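Local coordinates for FBP protein (Leishmania major, PDB 5OEZ) that probably hydrolyses fructose 1,6-bisphosphate to fructose 6-phosphate and phosphate in gluconeogenesis, as a magnesium-dependent homotetramer that binds AMP at a separate nucleotide site, at residues T10-Y15 / A34-V39; T177-T182 / G197-T202; S90-G95 / T145-V150. All blocks are in the same frame, centred on the assembly; numbering follows the deposited sequence.

Interaction 1: T10-Y15 / A34-V39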
loop_
_atom_site.group_PDB
_atom_site.type_symbol
_atom_site.label_atom_id
_atom_site.label_comp_id
_atom_site.label_asym_id
_atom_site.label_seq_id
_atom_site.Cartn_x
_atom_site.Cartn_y
_atom_site.Cartn_z
ATOM N N THR C 10 -18.419 5.131 4.867
ATOM C CA THR C 10 -19.474 4.565 4.011
ATOM C C THR C 10 -18.874 3.967 2.738
ATOM O O THR C 10 -18.421 4.708 1.864
ATOM C CB THR C 10 -20.513 5.639 3.628
ATOM O OG1 THR C 10 -21.078 6.199 4.820
ATOM C CG2 THR C 10 -21.652 5.056 2.759
ATOM N N THR C 11 -18.889 2.639 2.625
ATOM C CA THR C 11 -18.386 1.978 1.428
ATOM C C THR C 11 -19.428 1.947 0.294
ATOM O O THR C 11 -20.635 2.120 0.510
ATOM C CB THR C 11 -17.915 0.539 1.682
ATOM O OG1 THR C 11 -19.042 -0.309 1.956
ATOM C CG2 THR C 11 -16.902 0.496 2.835
ATOM N N LEU C 12 -18.932 1.735 -0.919
ATOM C CA LEU C 12 -19.774 1.603 -2.114
ATOM C C LEU C 12 -20.780 0.466 -1.966
ATOM O O LEU C 12 -21.967 0.642 -2.199
ATOM C CB LEU C 12 -18.910 1.390 -3.350
ATOM C CG LEU C 12 -19.630 1.156 -4.688
ATOM C CD1 LEU C 12 -20.778 2.127 -4.922
ATOM C CD2 LEU C 12 -18.634 1.256 -5.840
ATOM N N THR C 13 -20.299 -0.676 -1.499
ATOM C CA THR C 13 -21.147 -1.820 -1.195
ATOM C C THR C 13 -22.276 -1.465 -0.220
ATOM O O THR C 13 -23.414 -1.897 -0.418
ATOM C CB THR C 13 -20.285 -2.983 -0.660
ATOM O OG1 THR C 13 -19.450 -3.453 -1.717
ATOM C CG2 THR C 13 -21.126 -4.131 -0.152
ATOM N N GLN C 14 -21.953 -0.749 0.855
ATOM C CA GLN C 14 -22.967 -0.329 1.830
ATOM C C GLN C 14 -23.990 0.587 1.171
ATOM O O GLN C 14 -25.174 0.442 1.394
ATOM C CB GLN C 14 -22.340 0.437 2.995
ATOM C CG GLN C 14 -21.821 -0.399 4.141
ATOM C CD GLN C 14 -21.143 0.475 5.192
ATOM O OE1 GLN C 14 -20.368 1.383 4.867
ATOM N NE2 GLN C 14 -21.426 0.205 6.450
ATOM N N TYR C 15 -23.502 1.552 0.406
ATOM C CA TYR C 15 -24.357 2.504 -0.298
ATOM C C TYR C 15 -25.361 1.782 -1.227
ATOM O O TYR C 15 -26.539 2.088 -1.215
ATOM C CB TYR C 15 -23.480 3.508 -1.078
ATOM C CG TYR C 15 -24.228 4.491 -1.960
ATOM C CD1 TYR C 15 -24.521 4.193 -3.300
ATOM C CD2 TYR C 15 -24.645 5.716 -1.455
ATOM C CE1 TYR C 15 -25.214 5.090 -4.101
ATOM C CE2 TYR C 15 -25.342 6.619 -2.246
ATOM C CZ TYR C 15 -25.624 6.301 -3.560
ATOM O OH TYR C 15 -26.317 7.200 -4.322
ATOM N N ALA C 34 -18.370 -7.405 -8.267
ATOM C CA ALA C 34 -17.528 -7.884 -9.353
ATOM C C ALA C 34 -16.809 -6.718 -10.076
ATOM O O ALA C 34 -15.618 -6.824 -10.404
ATOM C CB ALA C 34 -18.349 -8.714 -10.319
ATOM N N ILE C 35 -17.520 -5.614 -10.288
ATOM C CA ILE C 35 -16.945 -4.429 -10.933
ATOM C C ILE C 35 -15.870 -3.771 -10.065
ATOM O O ILE C 35 -14.820 -3.354 -10.570
ATOM C CB ILE C 35 -18.044 -3.416 -11.328
ATOM C CG1 ILE C 35 -18.873 -3.994 -12.489
ATOM C CG2 ILE C 35 -17.447 -2.084 -11.766
ATOM C CD1 ILE C 35 -20.068 -3.168 -12.909
ATOM N N GLN C 36 -16.144 -3.642 -8.771
ATOM C CA GLN C 36 -15.159 -3.090 -7.845
ATOM C C GLN C 36 -13.883 -3.914 -7.852
ATOM O O GLN C 36 -12.792 -3.350 -7.898
ATOM C CB GLN C 36 -15.695 -3.054 -6.432
ATOM C CG GLN C 36 -16.715 -1.972 -6.187
ATOM C CD GLN C 36 -17.224 -2.056 -4.764
ATOM O OE1 GLN C 36 -16.551 -1.610 -3.837
ATOM N NE2 GLN C 36 -18.415 -2.634 -4.582
ATOM N N THR C 37 -14.027 -5.236 -7.814
ATOM C CA THR C 37 -12.868 -6.111 -7.819
ATOM C C THR C 37 -12.058 -5.924 -9.078
ATOM O O THR C 37 -10.806 -5.857 -9.025
ATOM C CB THR C 37 -13.268 -7.597 -7.663
ATOM O OG1 THR C 37 -14.011 -7.752 -6.457
ATOM C CG2 THR C 37 -12.039 -8.481 -7.573
ATOM N N SER C 38 -12.762 -5.836 -10.213
ATOM C CA SER C 38 -12.111 -5.651 -11.524
ATOM C C SER C 38 -11.309 -4.362 -11.554
ATOM O O SER C 38 -10.172 -4.332 -12.029
ATOM C CB SER C 38 -13.147 -5.629 -12.655
ATOM O OG SER C 38 -13.916 -6.816 -12.666
ATOM N N VAL C 39 -11.921 -3.303 -11.039
ATOM C CA VAL C 39 -11.296 -1.984 -11.020
ATOM C C VAL C 39 -10.018 -1.994 -10.181
ATOM O O VAL C 39 -9.012 -1.406 -10.586
ATOM C CB VAL C 39 -12.292 -0.896 -10.577
ATOM C CG1 VAL C 39 -11.609 0.445 -10.345
ATOM C CG2 VAL C 39 -13.358 -0.705 -11.660
#
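Q36, reaching out from helix 27-47 (segment 34-39), lays its side chain obliquely against L12 and T13 at the start of the neighbouring helix. Its CG stands beside the backbone N (chi1 -74°) and the chain runs extended from there, which carries the amide across the gap between the two helices. NE2 donates to T13 OG1 at 3.2 Å, a nearly straight bond with an N-H...O angle of 165°; the hydroxyl lies close to the amide plane, only 10° out of it. The same NE2 has a second, weak bond to M32 O one turn earlier in its own helix, and these two acceptors favour this rotation of the amide. L12 supplies the apolar half: its CD2 packs 3.8 Å from Q36 CD, while OE1 lies near L12 CB, also at 3.8 Å. Glutamine suits this buried place because its CG and flat amide carbon lie against the leucine while NE2 donates to the threonine. T13 stands in the first turn of its helix, which T11 and Q14 close: T11 OG1 accepts from Q14 N at 3.1 Å and Q14 OE1 from T11 N at 3.0 Å. Segment 10-15 adjoins the AMP site, L12 lying by I16 and T13 by T29. The reciprocal pair is a classical capping box at the start of helix 12-18, which packs on helix 27-47; both helices carry residues of the AMP site.

Interaction 2: T177-T182 / G197-T202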
loop_
_atom_site.group_PDB
_atom_site.type_symbol
_atom_site.label_atom_id
_atom_site.label_comp_id
_atom_site.label_asym_id
_atom_site.label_seq_id
_atom_site.Cartn_x
_atom_site.Cartn_y
_atom_site.Cartn_z
ATOM N N THR C 177 -7.872 6.924 -7.462
ATOM C CA THR C 177 -8.740 6.082 -8.262
ATOM C C THR C 177 -10.188 6.404 -7.861
ATOM O O THR C 177 -10.561 6.205 -6.708
ATOM C CB THR C 177 -8.430 4.609 -8.020
ATOM O OG1 THR C 177 -7.029 4.402 -8.220
ATOM C CG2 THR C 177 -9.216 3.703 -8.959
ATOM N N ASN C 178 -10.964 6.939 -8.807
ATOM C CA ASN C 178 -12.344 7.332 -8.584
ATOM C C ASN C 178 -13.276 6.397 -9.276
ATOM O O ASN C 178 -12.928 5.829 -10.298
ATOM C CB ASN C 178 -12.592 8.701 -9.137
ATOM C CG ASN C 178 -11.770 9.760 -8.438
ATOM O OD1 ASN C 178 -11.017 10.507 -9.072
ATOM N ND2 ASN C 178 -11.921 9.842 -7.132
ATOM N N LEU C 179 -14.449 6.210 -8.687
ATOM C CA LEU C 179 -15.513 5.437 -9.283
ATOM C C LEU C 179 -16.766 6.275 -9.203
ATOM O O LEU C 179 -17.177 6.672 -8.118
ATOM C CB LEU C 179 -15.692 4.100 -8.562
ATOM C CG LEU C 179 -16.466 3.019 -9.319
ATOM C CD1 LEU C 179 -15.996 1.646 -8.877
ATOM C CD2 LEU C 179 -17.967 3.156 -9.123
ATOM N N VAL C 180 -17.362 6.561 -10.357
ATOM C CA VAL C 180 -18.535 7.423 -10.446
ATOM C C VAL C 180 -19.649 6.572 -11.032
ATOM O O VAL C 180 -19.430 5.858 -12.004
ATOM C CB VAL C 180 -18.213 8.640 -11.327
ATOM C CG1 VAL C 180 -19.428 9.526 -11.552
ATOM C CG2 VAL C 180 -17.087 9.452 -10.688
ATOM N N LEU C 181 -20.843 6.677 -10.471
ATOM C CA LEU C 181 -21.884 5.698 -10.699
ATOM C C LEU C 181 -23.251 6.353 -10.678
ATOM O O LEU C 181 -23.462 7.308 -9.918
ATOM C CB LEU C 181 -21.790 4.680 -9.549
ATOM C CG LEU C 181 -22.794 3.538 -9.444
ATOM C CD1 LEU C 181 -22.716 2.610 -10.651
ATOM C CD2 LEU C 181 -22.524 2.768 -8.170
ATOM N N THR C 182 -24.191 5.837 -11.473
ATOM C CA THR C 182 -25.607 6.215 -11.353
ATOM C C THR C 182 -26.486 4.980 -11.481
ATOM O O THR C 182 -26.135 4.053 -12.212
ATOM C CB THR C 182 -26.051 7.290 -12.398
ATOM O OG1 THR C 182 -27.421 7.674 -12.163
ATOM C CG2 THR C 182 -25.930 6.799 -13.840
ATOM N N GLY C 197 -8.751 -1.247 0.751
ATOM C CA GLY C 197 -9.272 -1.779 -0.500
ATOM C C GLY C 197 -10.776 -1.683 -0.650
ATOM O O GLY C 197 -11.434 -2.657 -0.999
ATOM N N GLU C 198 -11.323 -0.516 -0.346
ATOM C CA GLU C 198 -12.754 -0.269 -0.489
ATOM C C GLU C 198 -12.917 1.101 -1.127
ATOM O O GLU C 198 -12.131 2.012 -0.885
ATOM C CB GLU C 198 -13.468 -0.285 0.866
ATOM C CG GLU C 198 -13.437 -1.621 1.615
ATOM C CD GLU C 198 -14.434 -2.664 1.113
ATOM O OE1 GLU C 198 -15.360 -2.317 0.349
ATOM O OE2 GLU C 198 -14.295 -3.846 1.515
ATOM N N PHE C 199 -13.972 1.231 -1.914
ATOM C CA PHE C 199 -14.407 2.506 -2.433
ATOM C C PHE C 199 -15.257 3.196 -1.382
ATOM O O PHE C 199 -16.178 2.597 -0.851
ATOM C CB PHE C 199 -15.176 2.287 -3.739
ATOM C CG PHE C 199 -14.277 1.959 -4.884
ATOM C CD1 PHE C 199 -13.632 2.981 -5.573
ATOM C CD2 PHE C 199 -14.022 0.651 -5.230
ATOM C CE1 PHE C 199 -12.772 2.704 -6.613
ATOM C CE2 PHE C 199 -13.145 0.361 -6.256
ATOM C CZ PHE C 199 -12.523 1.385 -6.947
ATOM N N ILE C 200 -14.912 4.446 -1.091
ATOM C CA ILE C 200 -15.502 5.246 -0.034
ATOM C C ILE C 200 -16.237 6.377 -0.729
ATOM O O ILE C 200 -15.762 6.895 -1.736
ATOM C CB ILE C 200 -14.382 5.831 0.872
ATOM C CG1 ILE C 200 -13.581 4.708 1.545
ATOM C CG2 ILE C 200 -14.930 6.783 1.924
ATOM C CD1 ILE C 200 -14.411 3.687 2.316
ATOM N N LEU C 201 -17.383 6.771 -0.180
ATOM C CA LEU C 201 -18.160 7.862 -0.738
ATOM C C LEU C 201 -17.468 9.193 -0.456
ATOM O O LEU C 201 -17.178 9.510 0.700
ATOM C CB LEU C 201 -19.574 7.862 -0.139
ATOM C CG LEU C 201 -20.529 8.984 -0.552
ATOM C CD1 LEU C 201 -20.812 8.952 -2.039
ATOM C CD2 LEU C 201 -21.821 8.872 0.228
ATOM N N THR C 202 -17.215 9.971 -1.508
ATOM C CA THR C 202 -16.525 11.269 -1.390
ATOM C C THR C 202 -17.212 12.460 -2.080
ATOM O O THR C 202 -17.000 13.592 -1.664
ATOM C CB THR C 202 -15.065 11.157 -1.905
ATOM O OG1 THR C 202 -15.041 10.551 -3.208
ATOM C CG2 THR C 202 -14.208 10.308 -0.949
#
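L179 sets a methyl squarely over the ring of F199, and this CH-pi contact is the tight part of the meeting between the two strands. L179 CD1 stands 3.9 Å from the centroid of the F199 ring and only 8° off its normal. Lower down the same side chain, L179 CB lies 3.8 Å from F199 CE1, so the leucine follows the ring from its rim to its centre. The two side chains cross at about a right angle. With CG beside its backbone N (chi1 -75°), F199 extends its ring toward the leucine. Leucine provides a branched end able to cover a ring face, and phenylalanine a flat face for it; together the two side chains fill the 7.5 Å between the CA atoms of L179 and F199.

Toward T177 the fit is looser: its CG2 is 4.4 Å from F199 CE1, and its carbonyl O approaches the same carbon obliquely at 4.1 Å. At the far end, partly exposed T202 makes no contact with 177-182; its OG1 bonds T191 OG1 of the intervening strand, and its side chain packs on M51 of the third subunit. No hydrogen bond joins the two segments, because strand 187-193 lies between them. L12, Q36 and V39 also pack on F199. This is packing between next-but-one strands on one face of the large mixed sheet of the fructose-1,6-bisphosphatase N-terminal domain, covered by helices 12-18 and 27-47.

Interaction 3: S90-G95 / T145-V150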
loop_
_atom_site.group_PDB
_atom_site.type_symbol
_atom_site.label_atom_id
_atom_site.label_comp_id
_atom_site.label_asym_id
_atom_site.label_seq_id
_atom_site.Cartn_x
_atom_site.Cartn_y
_atom_site.Cartn_z
ATOM N N SER C 90 -24.623 -12.695 -11.785
ATOM C CA SER C 90 -25.547 -11.586 -12.049
ATOM C C SER C 90 -25.799 -11.293 -13.531
ATOM O O SER C 90 -26.746 -10.576 -13.848
ATOM C CB SER C 90 -25.037 -10.309 -11.361
ATOM O OG SER C 90 -25.234 -10.417 -9.964
ATOM N N VAL C 91 -24.945 -11.782 -14.427
ATOM C CA VAL C 91 -25.011 -11.357 -15.830
ATOM C C VAL C 91 -25.578 -12.452 -16.718
ATOM O O VAL C 91 -25.273 -13.634 -16.548
ATOM C CB VAL C 91 -23.653 -10.851 -16.378
ATOM C CG1 VAL C 91 -22.960 -9.961 -15.358
ATOM C CG2 VAL C 91 -22.745 -11.991 -16.791
ATOM N N CYS C 92 -26.426 -12.035 -17.645
ATOM C CA CYS C 92 -26.906 -12.878 -18.734
ATOM C C CYS C 92 -25.941 -12.814 -19.922
ATOM O O CYS C 92 -25.515 -13.843 -20.463
ATOM C CB CYS C 92 -28.278 -12.366 -19.179
ATOM S SG CYS C 92 -29.011 -13.416 -20.432
ATOM N N VAL C 93 -25.575 -11.592 -20.290
ATOM C CA VAL C 93 -24.799 -11.331 -21.480
ATOM C C VAL C 93 -23.728 -10.307 -21.161
ATOM O O VAL C 93 -23.984 -9.332 -20.458
ATOM C CB VAL C 93 -25.732 -10.757 -22.591
ATOM C CG1 VAL C 93 -24.982 -10.172 -23.781
ATOM C CG2 VAL C 93 -26.700 -11.827 -23.053
ATOM N N LEU C 94 -22.549 -10.524 -21.730
ATOM C CA LEU C 94 -21.391 -9.674 -21.575
ATOM C C LEU C 94 -21.012 -9.143 -22.946
ATOM O O LEU C 94 -20.958 -9.895 -23.910
ATOM C CB LEU C 94 -20.235 -10.529 -21.093
ATOM C CG LEU C 94 -19.400 -9.989 -19.968
ATOM C CD1 LEU C 94 -20.190 -10.061 -18.677
ATOM C CD2 LEU C 94 -18.148 -10.832 -19.860
ATOM N N GLY C 95 -20.714 -7.857 -23.025
ATOM C CA GLY C 95 -20.180 -7.259 -24.236
ATOM C C GLY C 95 -18.969 -6.418 -23.916
ATOM O O GLY C 95 -19.085 -5.381 -23.281
ATOM N N THR C 145 -38.603 -12.527 -21.755
ATOM C CA THR C 145 -37.500 -12.720 -22.721
ATOM C C THR C 145 -36.399 -13.608 -22.123
ATOM O O THR C 145 -36.081 -13.509 -20.929
ATOM C CB THR C 145 -36.896 -11.367 -23.156
ATOM O OG1 THR C 145 -37.950 -10.448 -23.467
ATOM C CG2 THR C 145 -35.998 -11.530 -24.380
ATOM N N THR C 146 -35.831 -14.481 -22.959
ATOM C CA THR C 146 -34.680 -15.325 -22.573
ATOM C C THR C 146 -33.575 -15.210 -23.627
ATOM O O THR C 146 -33.820 -14.806 -24.768
ATOM C CB THR C 146 -35.018 -16.804 -22.316
ATOM O OG1 THR C 146 -35.371 -17.420 -23.548
ATOM C CG2 THR C 146 -36.156 -16.978 -21.291
ATOM N N ILE C 147 -32.355 -15.533 -23.211
ATOM C CA ILE C 147 -31.193 -15.510 -24.087
ATOM C C ILE C 147 -30.395 -16.784 -23.858
ATOM O O ILE C 147 -29.738 -16.930 -22.822
ATOM C CB ILE C 147 -30.328 -14.248 -23.830
ATOM C CG1 ILE C 147 -31.125 -12.988 -24.191
ATOM C CG2 ILE C 147 -29.040 -14.284 -24.645
ATOM C CD1 ILE C 147 -30.498 -11.701 -23.729
ATOM N N ASN C 148 -30.483 -17.701 -24.821
ATOM C CA ASN C 148 -29.716 -18.946 -24.810
ATOM C C ASN C 148 -28.659 -19.031 -25.926
ATOM O O ASN C 148 -28.020 -20.066 -26.091
ATOM C CB ASN C 148 -30.667 -20.136 -24.915
ATOM C CG ASN C 148 -31.696 -20.150 -23.795
ATOM O OD1 ASN C 148 -31.458 -19.618 -22.701
ATOM N ND2 ASN C 148 -32.839 -20.768 -24.047
ATOM N N SER C 149 -28.446 -17.938 -26.657
ATOM C CA SER C 149 -27.465 -17.902 -27.751
ATOM C C SER C 149 -27.084 -16.476 -28.111
ATOM O O SER C 149 -27.662 -15.519 -27.583
ATOM C CB SER C 149 -28.023 -18.598 -28.991
ATOM O OG SER C 149 -29.042 -17.818 -29.591
ATOM N N VAL C 150 -26.096 -16.338 -28.988
ATOM C CA VAL C 150 -25.651 -15.014 -29.462
ATOM C C VAL C 150 -26.704 -14.408 -30.416
ATOM O O VAL C 150 -26.898 -13.184 -30.435
ATOM C CB VAL C 150 -24.251 -15.071 -30.142
ATOM C CG1 VAL C 150 -23.822 -13.695 -30.648
ATOM C CG2 VAL C 150 -23.194 -15.600 -29.176
#
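The chain of 90-95 turns a corner at C92 and there faces the irregular loop 145-150, the CA atoms of C92 and I147 standing 7.3 Å apart with no hydrogen bond between the segments. The loop leads into helix 150-158, so the contact joins a strand of the large mixed sheet of the fructose-1,6-bisphosphatase N-terminal domain to the approach of a helix that packs beside it. I147 carries the loop's share. Its CG2 points away from the backbone N while CG1 lies beside it (chi1 -64°); both branches reach V93, and the CG1 branch reaches C92 SG too. CD1 rests against both corner residues, 4.0 Å from C92 SG and 3.9 Å from V93 CG2. Beta-branched isoleucine offers several methyl and methine contacts, valine presents a compact methyl to them, and cysteine adds a small, polarisable sulfur that can stay buried. A153 and V156 of helix 150-158 also touch I147, and S149 OG caps that helix by accepting from D152 N. V93 and I147 cross at about a right angle, their CG2 methyls meeting at 3.7 Å, while C92 SG rests 3.7 Å from I147 CB.

In the fold
Interactions 1 and 2 form one packed region, their centres about 7 Å apart. L12 N bonds probably to F199 O at 2.9 Å and T10 O to L201 N at 3.1 Å, tying the start of helix 12-18 to the outermost strand within this chain, while V39 CG1 meets F199 CZ at 3.6 Å. Both contacts touch the second subunit. Interaction 3 stands apart, about 23 and 28 Å from interactions 1 and 2 between centres, yet reaches the same sheet as interaction 2. All lie near AMP-binding residues, though no AMP is bound here: between side chains, about 4 Å (L12 to I16), 8 Å (L179 to I16) and 6 Å (C92 to Y113).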